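Local coordinates for protein peptidase M42 (Thaumarchaeota archaeon SCGC AB-539-E09, PDB 5DS0) that probably removes amino acids from the N-termini of peptides as a dodecameric TET aminopeptidase, using a pair of metal ions, here cobalt, at residues C[67-72]-C[175-180]; C[212-217]-C[299-304]; C[159-164]-C[325-330]; C[71-76]-C[86-91]. All coordinates share one frame; numbering follows the deposited sequence.

Overall arrangement
Contacts 1, 2 and 3 meet at one cobalt ion, to which they supply D180, E215 and H325 respectively; contact 4 supplies no metal ligand but joins H325 through the carbonyl of G90. Contact 1 lies deepest, its centre about 6 Å from the centre of the chain, and relies on a buried salt bridge. Contacts 1 and 3 have neighbouring centres; contact 3 combines a CH-pi contact with a hydroxyl bond and reaches a second subunit. Contact 2 is partly buried and has no hydrogen bond across it. Contact 4, sharing G71 and F72 with contact 1, is mostly backbone pairing plus an aromatic stack, about 17 Å from the chain centre and against a third subunit.

Contact 1. Residues C[67-72]-C[175-180]; sequences TDEVGF and MGKAFD. With CO (cobalt (II) ion), chain U; CO (cobalt (II) ion), chain T.
E69 and K177 meet in a buried salt bridge, NZ of K177 lying 3.0 Å from OE2 of E69. The ammonium sits equally near OE1, and both hydrogen bonds are weak in geometry, so charge attraction probably holds the pair. The lysine turns at its last torsion (chi4 80°), bringing NZ in front of the carboxylate near its plane, between the two oxygens, while its CD rests 3.5 Å from OE1 of E69. Beside them, CB of A178 touches CB of E69 at 3.9 Å. A178 is the N-cap of helix 179-197, whose first turn carries D180. This is the dinuclear metal centre of an M42 peptidase: the D180 carboxylate bridges the two ions, OD2 at 1.9 Å from one cobalt and OD1 at 2.0 Å from the other. A trans first torsion (chi1 179°) places the D180 carboxylate between the two ions. H66 and E237 also bind the OD1-side ion, whose site includes E214, while E215 and H325 join OD2 on its partner. In the second shell, R182 is a further salt-bridge partner of E69 OE2, and A16 O takes a hydrogen bond from K177 NZ. Putting an alanine at E69 would probably leave K177 and R182 without their shared counter-charge and open a gap beside A178. D68, tied by OD2 to S20 and E215 N, accepts from H66 ND1 through its carbonyl, helping to orient that ligand.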
# COMPACT_ATOMS: atom_id res chain seq x y z
N THR C 67 28.49 3.03 -36.22
CA THR C 67 29.43 3.97 -35.63
C THR C 67 28.77 5.00 -34.75
O THR C 67 29.45 5.80 -34.11
CB THR C 67 30.20 4.71 -36.70
OG1 THR C 67 29.27 5.31 -37.62
CG2 THR C 67 31.12 3.77 -37.44
N ASP C 68 27.44 5.04 -34.74
CA ASP C 68 26.76 5.93 -33.79
C ASP C 68 26.89 5.36 -32.39
O ASP C 68 26.96 4.15 -32.20
CB ASP C 68 25.30 6.21 -34.17
CG ASP C 68 24.41 4.99 -34.09
OD1 ASP C 68 24.81 3.92 -34.59
OD2 ASP C 68 23.28 5.12 -33.56
N GLU C 69 26.95 6.26 -31.42
CA GLU C 69 27.01 5.91 -30.01
C GLU C 69 25.81 6.52 -29.31
O GLU C 69 25.24 7.52 -29.74
CB GLU C 69 28.29 6.44 -29.37
CG GLU C 69 28.45 7.96 -29.50
CD GLU C 69 29.71 8.50 -28.85
OE1 GLU C 69 29.95 8.19 -27.65
OE2 GLU C 69 30.45 9.25 -29.54
N VAL C 70 25.43 5.94 -28.19
CA VAL C 70 24.40 6.56 -27.40
C VAL C 70 24.91 7.92 -26.96
O VAL C 70 26.10 8.10 -26.74
CB VAL C 70 23.99 5.70 -26.20
CG1 VAL C 70 23.34 4.41 -26.69
CG2 VAL C 70 25.17 5.41 -25.28
N GLY C 71 23.99 8.87 -26.87
CA GLY C 71 24.32 10.25 -26.54
C GLY C 71 23.11 11.03 -26.07
O GLY C 71 22.15 10.47 -25.56
N PHE C 72 23.18 12.34 -26.21
CA PHE C 72 22.07 13.22 -25.82
C PHE C 72 21.98 14.39 -26.80
O PHE C 72 22.85 14.56 -27.66
CB PHE C 72 22.24 13.75 -24.39
CG PHE C 72 22.84 12.77 -23.44
CD1 PHE C 72 24.21 12.65 -23.33
CD2 PHE C 72 22.04 11.95 -22.68
CE1 PHE C 72 24.78 11.73 -22.47
CE2 PHE C 72 22.61 11.02 -21.82
CZ PHE C 72 23.97 10.91 -21.71
N MSE C 175 39.58 0.17 -22.42
CA MSE C 175 38.64 0.91 -21.59
C MSE C 175 38.30 2.21 -22.24
O MSE C 175 39.18 2.96 -22.63
CB MSE C 175 39.30 1.20 -20.25
CG MSE C 175 38.37 1.89 -19.27
SE MSE C 175 39.32 2.03 -17.53
CE MSE C 175 38.06 3.01 -16.39
N GLY C 176 37.00 2.48 -22.37
CA GLY C 176 36.53 3.69 -23.00
C GLY C 176 35.08 3.60 -23.40
O GLY C 176 34.35 2.70 -22.97
N LYS C 177 34.63 4.58 -24.17
CA LYS C 177 33.21 4.65 -24.56
C LYS C 177 33.05 4.19 -25.99
O LYS C 177 34.02 3.93 -26.70
CB LYS C 177 32.69 6.07 -24.44
CG LYS C 177 33.21 7.02 -25.51
CD LYS C 177 32.59 8.40 -25.37
CE LYS C 177 33.26 9.42 -26.27
NZ LYS C 177 32.76 9.30 -27.66
N ALA C 178 31.79 4.06 -26.40
CA ALA C 178 31.42 3.82 -27.78
C ALA C 178 31.91 2.50 -28.39
O ALA C 178 31.86 2.34 -29.61
CB ALA C 178 31.86 4.99 -28.65
N PHE C 179 32.34 1.55 -27.56
CA PHE C 179 32.66 0.23 -28.10
C PHE C 179 31.48 -0.28 -28.91
O PHE C 179 31.67 -0.88 -29.95
CB PHE C 179 33.01 -0.76 -27.00
CG PHE C 179 34.33 -0.50 -26.34
CD1 PHE C 179 35.47 -0.28 -27.09
CD2 PHE C 179 34.45 -0.52 -24.97
CE1 PHE C 179 36.68 -0.05 -26.48
CE2 PHE C 179 35.66 -0.30 -24.35
CZ PHE C 179 36.78 -0.06 -25.12
N ASP C 180 30.27 -0.03 -28.43
CA ASP C 180 29.05 -0.32 -29.15
C ASP C 180 28.79 0.84 -30.08
O ASP C 180 28.33 1.88 -29.61
CB ASP C 180 27.91 -0.47 -28.15
CG ASP C 180 26.57 -0.75 -28.79
OD1 ASP C 180 26.52 -1.08 -30.00
OD2 ASP C 180 25.55 -0.64 -28.07
CO CO U . 23.77 -0.39 -28.55
CO CO T . 24.86 -1.67 -30.95

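Contact 2. Residues C[212-217]-C[299-304]; sequences VQEEVG and GTDAGR. With CO (cobalt (II) ion), chain U.
The paired glutamates of the dinuclear metal site, E214 and E215, sit in the loop that leaves strand 205-211, and E214 meets D301 at the entrance to helix 302-305. E215 turns away from 299-304 and chelates one cobalt, with OE1 at 2.4 Å and OE2 at 2.2 Å from the ion. E214 belongs to the site of the other cobalt. Its CG stands anti to the backbone N (chi1 -168°), and the chain then bends at chi2 (-88°), so that the aliphatic part, not the carboxylate, lies against D301: CG of E214 is 3.3 Å from OD1 of D301. The two carboxylate planes are 88° apart, and OE2 of E214 stays 5.1 Å from OD1 of D301. Beyond the bend, OE2 of E214 lies 3.5 Å from O of G299, two acceptors that cannot bond to each other. A weak bond from A302 N to T300 OG1 caps the helical turn.

At the outer side, G217 O lies over one face of the R304 guanidinium, 3.3 Å from NH2, at an angle too poor for a hydrogen bond. A CB at G217 would jam against the preceding carbonyl O, and G217 N closes a turn onto E214 O at 3.2 Å. I270 of a third subunit packs on Q213 and V216. With no hydrogen bond across the pair, 212-217 and 299-304 meet by van der Waals contact alone, much of it between carbon and oxygen; D301 and R304 are hydrogen-bonded to T211 and Q222 instead, which leaves the E214 carboxylate to the metal site.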
# COMPACT_ATOMS: atom_id res chain seq x y z
N VAL C 212 24.91 4.10 -39.69
CA VAL C 212 24.51 5.17 -38.77
C VAL C 212 23.15 4.88 -38.15
O VAL C 212 22.39 4.04 -38.64
CB VAL C 212 24.47 6.55 -39.47
CG1 VAL C 212 25.87 6.95 -39.93
CG2 VAL C 212 23.48 6.57 -40.63
N GLN C 213 22.88 5.57 -37.06
CA GLN C 213 21.57 5.55 -36.42
C GLN C 213 21.02 4.17 -36.04
O GLN C 213 19.81 3.96 -36.11
CB GLN C 213 20.56 6.31 -37.30
CG GLN C 213 20.88 7.79 -37.40
CD GLN C 213 19.79 8.60 -38.06
OE1 GLN C 213 18.61 8.51 -37.71
NE2 GLN C 213 20.19 9.44 -38.98
N GLU C 214 21.88 3.24 -35.62
CA GLU C 214 21.41 1.96 -35.06
C GLU C 214 20.70 2.17 -33.74
O GLU C 214 19.65 1.60 -33.50
CB GLU C 214 22.57 0.99 -34.82
CG GLU C 214 22.19 -0.47 -34.51
CD GLU C 214 21.95 -0.82 -33.02
OE1 GLU C 214 22.53 -0.21 -32.08
OE2 GLU C 214 21.17 -1.76 -32.78
N GLU C 215 21.27 3.01 -32.87
CA GLU C 215 20.81 3.10 -31.49
C GLU C 215 19.41 3.74 -31.36
O GLU C 215 18.81 3.66 -30.29
CB GLU C 215 21.83 3.85 -30.60
CG GLU C 215 23.21 3.21 -30.52
CD GLU C 215 23.31 1.98 -29.60
OE1 GLU C 215 22.28 1.36 -29.31
OE2 GLU C 215 24.44 1.62 -29.15
N VAL C 216 18.91 4.34 -32.44
CA VAL C 216 17.59 4.97 -32.44
C VAL C 216 16.56 4.26 -33.33
O VAL C 216 15.47 4.79 -33.54
CB VAL C 216 17.63 6.49 -32.83
CG1 VAL C 216 18.42 7.29 -31.82
CG2 VAL C 216 18.18 6.70 -34.23
N GLY C 217 16.86 3.06 -33.84
CA GLY C 217 15.88 2.31 -34.63
C GLY C 217 16.38 1.61 -35.89
O GLY C 217 15.61 1.39 -36.84
N GLY C 299 18.14 -5.75 -30.08
CA GLY C 299 18.20 -5.97 -31.53
C GLY C 299 19.49 -5.46 -32.15
O GLY C 299 20.31 -4.85 -31.46
N THR C 300 19.62 -5.66 -33.46
CA THR C 300 20.83 -5.33 -34.21
C THR C 300 20.50 -4.81 -35.60
O THR C 300 19.37 -4.94 -36.06
CB THR C 300 21.71 -6.58 -34.40
OG1 THR C 300 20.93 -7.62 -35.02
CG2 THR C 300 22.23 -7.07 -33.07
N ASP C 301 21.50 -4.24 -36.27
CA ASP C 301 21.36 -3.87 -37.68
C ASP C 301 20.76 -5.04 -38.50
O ASP C 301 20.05 -4.81 -39.49
CB ASP C 301 22.71 -3.50 -38.31
CG ASP C 301 23.27 -2.14 -37.86
OD1 ASP C 301 22.48 -1.16 -37.70
OD2 ASP C 301 24.52 -2.09 -37.68
N ALA C 302 21.06 -6.28 -38.09
CA ALA C 302 20.57 -7.47 -38.79
C ALA C 302 19.05 -7.53 -38.86
O ALA C 302 18.49 -8.09 -39.81
CB ALA C 302 21.10 -8.72 -38.14
N GLY C 303 18.39 -6.97 -37.86
CA GLY C 303 16.94 -6.89 -37.82
C GLY C 303 16.34 -6.29 -39.07
O GLY C 303 15.24 -6.69 -39.47
N ARG C 304 17.05 -5.35 -39.68
CA ARG C 304 16.62 -4.72 -40.94
C ARG C 304 17.25 -5.34 -42.18
O ARG C 304 16.58 -5.51 -43.20
CB ARG C 304 16.93 -3.22 -40.94
CG ARG C 304 16.04 -2.39 -40.05
CD ARG C 304 14.57 -2.50 -40.36
NE ARG C 304 13.90 -1.33 -39.81
CZ ARG C 304 13.53 -1.17 -38.54
NH1 ARG C 304 13.71 -2.15 -37.65
NH2 ARG C 304 12.95 -0.02 -38.15
CO CO U . 23.77 -0.39 -28.55

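Contact 3. Residues C[159-164]-C[325-330]; sequences IVPWSP and HSHVGL. With CO (cobalt (II) ion), chain U.
The imidazole of H327 lies flat beneath P161, whose CB stands 3.6 Å from the ring centroid of H327, only 17° off the ring normal: a CH-pi contact over the face. The approach is offset toward the rim, with the shortest distances from P161 CB running to CD2 and NE2. At the ring's edge and near its plane, the carbonyl O of W162 sits 3.9 Å from CD2 of H327. Face and edge are thus occupied by successive residues of one extended segment, and NE2 of H327 is hydrogen-bonded to R100 O of the same chain. That bond requires a proton on NE2, and it fixes the rotation of the ring under the proline.

One residue further, S163 swings its hydroxyl anti to the backbone N (chi1 -171°) and donates to the carbonyl of H327, OG to O 2.7 Å. The hydroxyl approaches from above the carbonyl plane, 36° out of it, rather than along a lone pair. CB of V328 closes beside the same OG of S163 at 3.9 Å. R100 of a second subunit donates to S163 OG as well, so the buried hydroxyl both gives and receives, and V328 packs on G98 of that subunit.

Two residues before H327, H325 turns the other way and binds cobalt through NE2 at 2.1 Å, while its ND1 bonds to G90 O. The arrangement joins strand 158-161 of the closed antiparallel barrel to the loop that runs from a metal-binding histidine into strand 329-332 of the large mixed sheet, at a subunit interface, consistent with the two-domain build of M42 aminopeptidases.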
# COMPACT_ATOMS: atom_id res chain seq x y z
N ILE C 159 25.22 15.92 -28.03
CA ILE C 159 25.98 15.73 -26.80
C ILE C 159 26.49 14.29 -26.72
O ILE C 159 25.75 13.35 -27.00
CB ILE C 159 25.11 15.98 -25.56
CG1 ILE C 159 24.33 17.29 -25.71
CG2 ILE C 159 25.97 16.02 -24.31
CD1 ILE C 159 23.33 17.55 -24.61
N VAL C 160 27.74 14.13 -26.32
CA VAL C 160 28.28 12.80 -26.06
C VAL C 160 28.90 12.71 -24.69
O VAL C 160 29.27 13.72 -24.09
CB VAL C 160 29.36 12.37 -27.05
CG1 VAL C 160 28.79 12.26 -28.45
CG2 VAL C 160 30.55 13.33 -27.01
N PRO C 161 29.04 11.49 -24.19
CA PRO C 161 29.81 11.27 -22.98
C PRO C 161 31.26 11.70 -23.17
O PRO C 161 31.79 11.58 -24.27
CB PRO C 161 29.73 9.75 -22.78
CG PRO C 161 28.54 9.30 -23.55
CD PRO C 161 28.45 10.24 -24.71
N TRP C 162 31.89 12.14 -22.10
CA TRP C 162 33.33 12.39 -22.10
C TRP C 162 34.02 11.21 -21.46
O TRP C 162 33.78 10.92 -20.29
CB TRP C 162 33.64 13.65 -21.31
CG TRP C 162 35.09 14.02 -21.40
CD1 TRP C 162 35.69 14.75 -22.40
CD2 TRP C 162 36.11 13.67 -20.48
NE1 TRP C 162 37.03 14.86 -22.14
CE2 TRP C 162 37.31 14.22 -20.97
CE3 TRP C 162 36.13 12.96 -19.27
CZ2 TRP C 162 38.53 14.06 -20.29
CZ3 TRP C 162 37.34 12.81 -18.60
CH2 TRP C 162 38.52 13.36 -19.11
N SER C 163 34.87 10.53 -22.22
CA SER C 163 35.45 9.25 -21.77
C SER C 163 36.71 8.87 -22.53
O SER C 163 36.63 8.36 -23.65
CB SER C 163 34.41 8.15 -21.93
OG SER C 163 34.85 6.95 -21.33
N PRO C 164 37.87 9.10 -21.95
CA PRO C 164 39.13 8.82 -22.64
C PRO C 164 39.36 7.34 -22.84
O PRO C 164 38.92 6.51 -22.04
CB PRO C 164 40.20 9.36 -21.71
CG PRO C 164 39.50 10.24 -20.74
CD PRO C 164 38.10 9.72 -20.63
N HIS C 325 26.34 1.07 -23.37
CA HIS C 325 25.35 2.12 -23.17
C HIS C 325 25.61 2.87 -21.85
O HIS C 325 24.69 3.20 -21.11
CB HIS C 325 23.94 1.53 -23.20
CG HIS C 325 23.48 1.12 -24.57
ND1 HIS C 325 22.18 1.27 -24.99
CD2 HIS C 325 24.15 0.57 -25.61
CE1 HIS C 325 22.06 0.83 -26.22
NE2 HIS C 325 23.25 0.41 -26.63
N SER C 326 26.88 3.14 -21.59
CA SER C 326 27.29 3.90 -20.42
C SER C 326 28.58 4.66 -20.77
O SER C 326 29.14 4.47 -21.83
CB SER C 326 27.46 2.97 -19.20
OG SER C 326 28.79 2.49 -19.02
N HIS C 327 29.05 5.51 -19.87
CA HIS C 327 30.23 6.33 -20.17
C HIS C 327 31.48 5.52 -20.43
O HIS C 327 32.33 5.92 -21.23
CB HIS C 327 30.52 7.33 -19.04
CG HIS C 327 29.73 8.59 -19.16
ND1 HIS C 327 28.35 8.61 -19.13
CD2 HIS C 327 30.12 9.87 -19.34
CE1 HIS C 327 27.93 9.85 -19.29
NE2 HIS C 327 28.99 10.63 -19.41
N VAL C 328 31.63 4.40 -19.75
CA VAL C 328 32.86 3.65 -19.87
C VAL C 328 32.60 2.16 -19.80
O VAL C 328 31.88 1.67 -18.94
CB VAL C 328 33.91 4.13 -18.82
CG1 VAL C 328 33.35 4.10 -17.42
CG2 VAL C 328 35.19 3.32 -18.90
N GLY C 329 33.20 1.44 -20.74
CA GLY C 329 33.02 -0.00 -20.85
C GLY C 329 34.36 -0.67 -20.98
O GLY C 329 35.36 -0.00 -21.12
N LEU C 330 34.37 -2.00 -20.95
CA LEU C 330 35.61 -2.77 -21.10
C LEU C 330 35.41 -3.89 -22.10
O LEU C 330 34.36 -4.51 -22.12
CB LEU C 330 35.99 -3.39 -19.77
CG LEU C 330 36.16 -2.42 -18.61
CD1 LEU C 330 36.23 -3.17 -17.30
CD2 LEU C 330 37.42 -1.59 -18.81
CO CO U . 23.77 -0.39 -28.55

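Contact 4. Residues C[71-76]-C[86-91]; sequences GFIVSS and NTLGGW
Strands 71-76 and 86-88 run antiparallel, their axes 4.3 Å apart at closest approach and 143° between directions, with G71-L88 and I73-N86 as hydrogen-bonded pairs and F72-T87 as the non-hydrogen-bonded pair between them. The I73-N86 pair is closed by both bonds, N of I73 to O of N86 and N of N86 to O of I73, each 2.9 Å. W91 has CG opposite the carbonyl carbon (chi1 -77°), which turns its indole back against F72 in an offset stack: the F72 centroid is 4.5 Å from that of the W91 five-membered ring, the planes 20° apart. CZ of F72 comes over one indole face, 3.4 Å from CZ2 of W91. The indole NE1 donates to G71 O at 3.0 Å, while N of L88 reaches the same oxygen from the opposite face of the carbonyl plane. Replacing W91 by a leucine is likely to take one of two donors from G71 O and leave F72 without its offset stack, though F85 still meets it edge-to-face. On the other sheet face CD1 of L88 touches CB of I73 at 4.1 Å, beside G71, which has no side chain. A classic beta bulge sets S75 and S76 opposite T84, and N86 ND2 bonds to Q294 of a third subunit. Two donors on one carbonyl, plus a stack, thus hold the turn that carries G90, whose O bonds to the metal ligand H325.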
# COMPACT_ATOMS: atom_id res chain seq x y z
N GLY C 71 23.99 8.87 -26.87
CA GLY C 71 24.32 10.25 -26.54
C GLY C 71 23.11 11.03 -26.07
O GLY C 71 22.15 10.47 -25.56
N PHE C 72 23.18 12.34 -26.21
CA PHE C 72 22.07 13.22 -25.82
C PHE C 72 21.98 14.39 -26.80
O PHE C 72 22.85 14.56 -27.66
CB PHE C 72 22.24 13.75 -24.39
CG PHE C 72 22.84 12.77 -23.44
CD1 PHE C 72 24.21 12.65 -23.33
CD2 PHE C 72 22.04 11.95 -22.68
CE1 PHE C 72 24.78 11.73 -22.47
CE2 PHE C 72 22.61 11.02 -21.82
CZ PHE C 72 23.97 10.91 -21.71
N ILE C 73 20.94 15.19 -26.64
CA ILE C 73 20.74 16.33 -27.48
C ILE C 73 20.13 17.43 -26.62
O ILE C 73 19.29 17.16 -25.76
CB ILE C 73 19.83 15.96 -28.67
CG1 ILE C 73 19.75 17.12 -29.67
CG2 ILE C 73 18.43 15.57 -28.21
CD1 ILE C 73 19.21 16.69 -31.01
N VAL C 74 20.53 18.67 -26.87
CA VAL C 74 20.06 19.80 -26.07
C VAL C 74 18.59 20.09 -26.39
O VAL C 74 18.22 20.29 -27.55
CB VAL C 74 20.88 21.08 -26.34
CG1 VAL C 74 20.36 22.24 -25.52
CG2 VAL C 74 22.34 20.86 -26.00
N SER C 75 17.75 20.10 -25.35
CA SER C 75 16.32 20.34 -25.52
C SER C 75 15.87 21.73 -25.08
O SER C 75 14.80 22.18 -25.46
CB SER C 75 15.50 19.25 -24.80
OG SER C 75 15.58 19.36 -23.39
N SER C 76 16.70 22.42 -24.28
CA SER C 76 16.43 23.82 -23.89
C SER C 76 17.57 24.41 -23.09
O SER C 76 18.42 23.68 -22.59
CB SER C 76 15.16 23.92 -23.06
OG SER C 76 15.43 23.71 -21.68
N ASN C 86 17.37 15.60 -24.23
CA ASN C 86 16.76 14.31 -24.49
C ASN C 86 17.84 13.30 -24.77
O ASN C 86 18.94 13.66 -25.19
CB ASN C 86 15.82 14.41 -25.66
CG ASN C 86 14.47 14.99 -25.27
OD1 ASN C 86 13.82 14.47 -24.38
ND2 ASN C 86 14.06 16.07 -25.92
N THR C 87 17.53 12.04 -24.51
CA THR C 87 18.48 10.97 -24.77
C THR C 87 18.44 10.56 -26.23
O THR C 87 17.40 10.67 -26.88
CB THR C 87 18.15 9.73 -23.95
OG1 THR C 87 16.88 9.22 -24.32
CG2 THR C 87 18.14 10.03 -22.46
N LEU C 88 19.58 10.12 -26.74
CA LEU C 88 19.69 9.56 -28.08
C LEU C 88 20.14 8.14 -27.91
O LEU C 88 21.32 7.87 -27.72
CB LEU C 88 20.72 10.32 -28.91
CG LEU C 88 20.37 11.77 -29.21
CD1 LEU C 88 21.48 12.45 -30.01
CD2 LEU C 88 19.05 11.88 -29.97
N GLY C 89 19.19 7.21 -27.97
CA GLY C 89 19.47 5.79 -27.73
C GLY C 89 19.10 5.47 -26.31
O GLY C 89 18.78 6.35 -25.53
N GLY C 90 19.14 4.18 -25.98
CA GLY C 90 18.67 3.71 -24.68
C GLY C 90 19.72 3.89 -23.61
O GLY C 90 20.82 3.36 -23.73
N TRP C 91 19.38 4.64 -22.57
CA TRP C 91 20.23 4.85 -21.40
C TRP C 91 19.51 4.39 -20.15
O TRP C 91 18.32 4.58 -20.01
CB TRP C 91 20.51 6.35 -21.21
CG TRP C 91 21.51 6.94 -22.10
CD1 TRP C 91 21.29 7.56 -23.29
CD2 TRP C 91 22.91 7.03 -21.86
NE1 TRP C 91 22.47 8.01 -23.82
CE2 TRP C 91 23.48 7.69 -22.96
CE3 TRP C 91 23.74 6.60 -20.83
CZ2 TRP C 91 24.85 7.93 -23.06
CZ3 TRP C 91 25.09 6.85 -20.93
CH2 TRP C 91 25.63 7.50 -22.03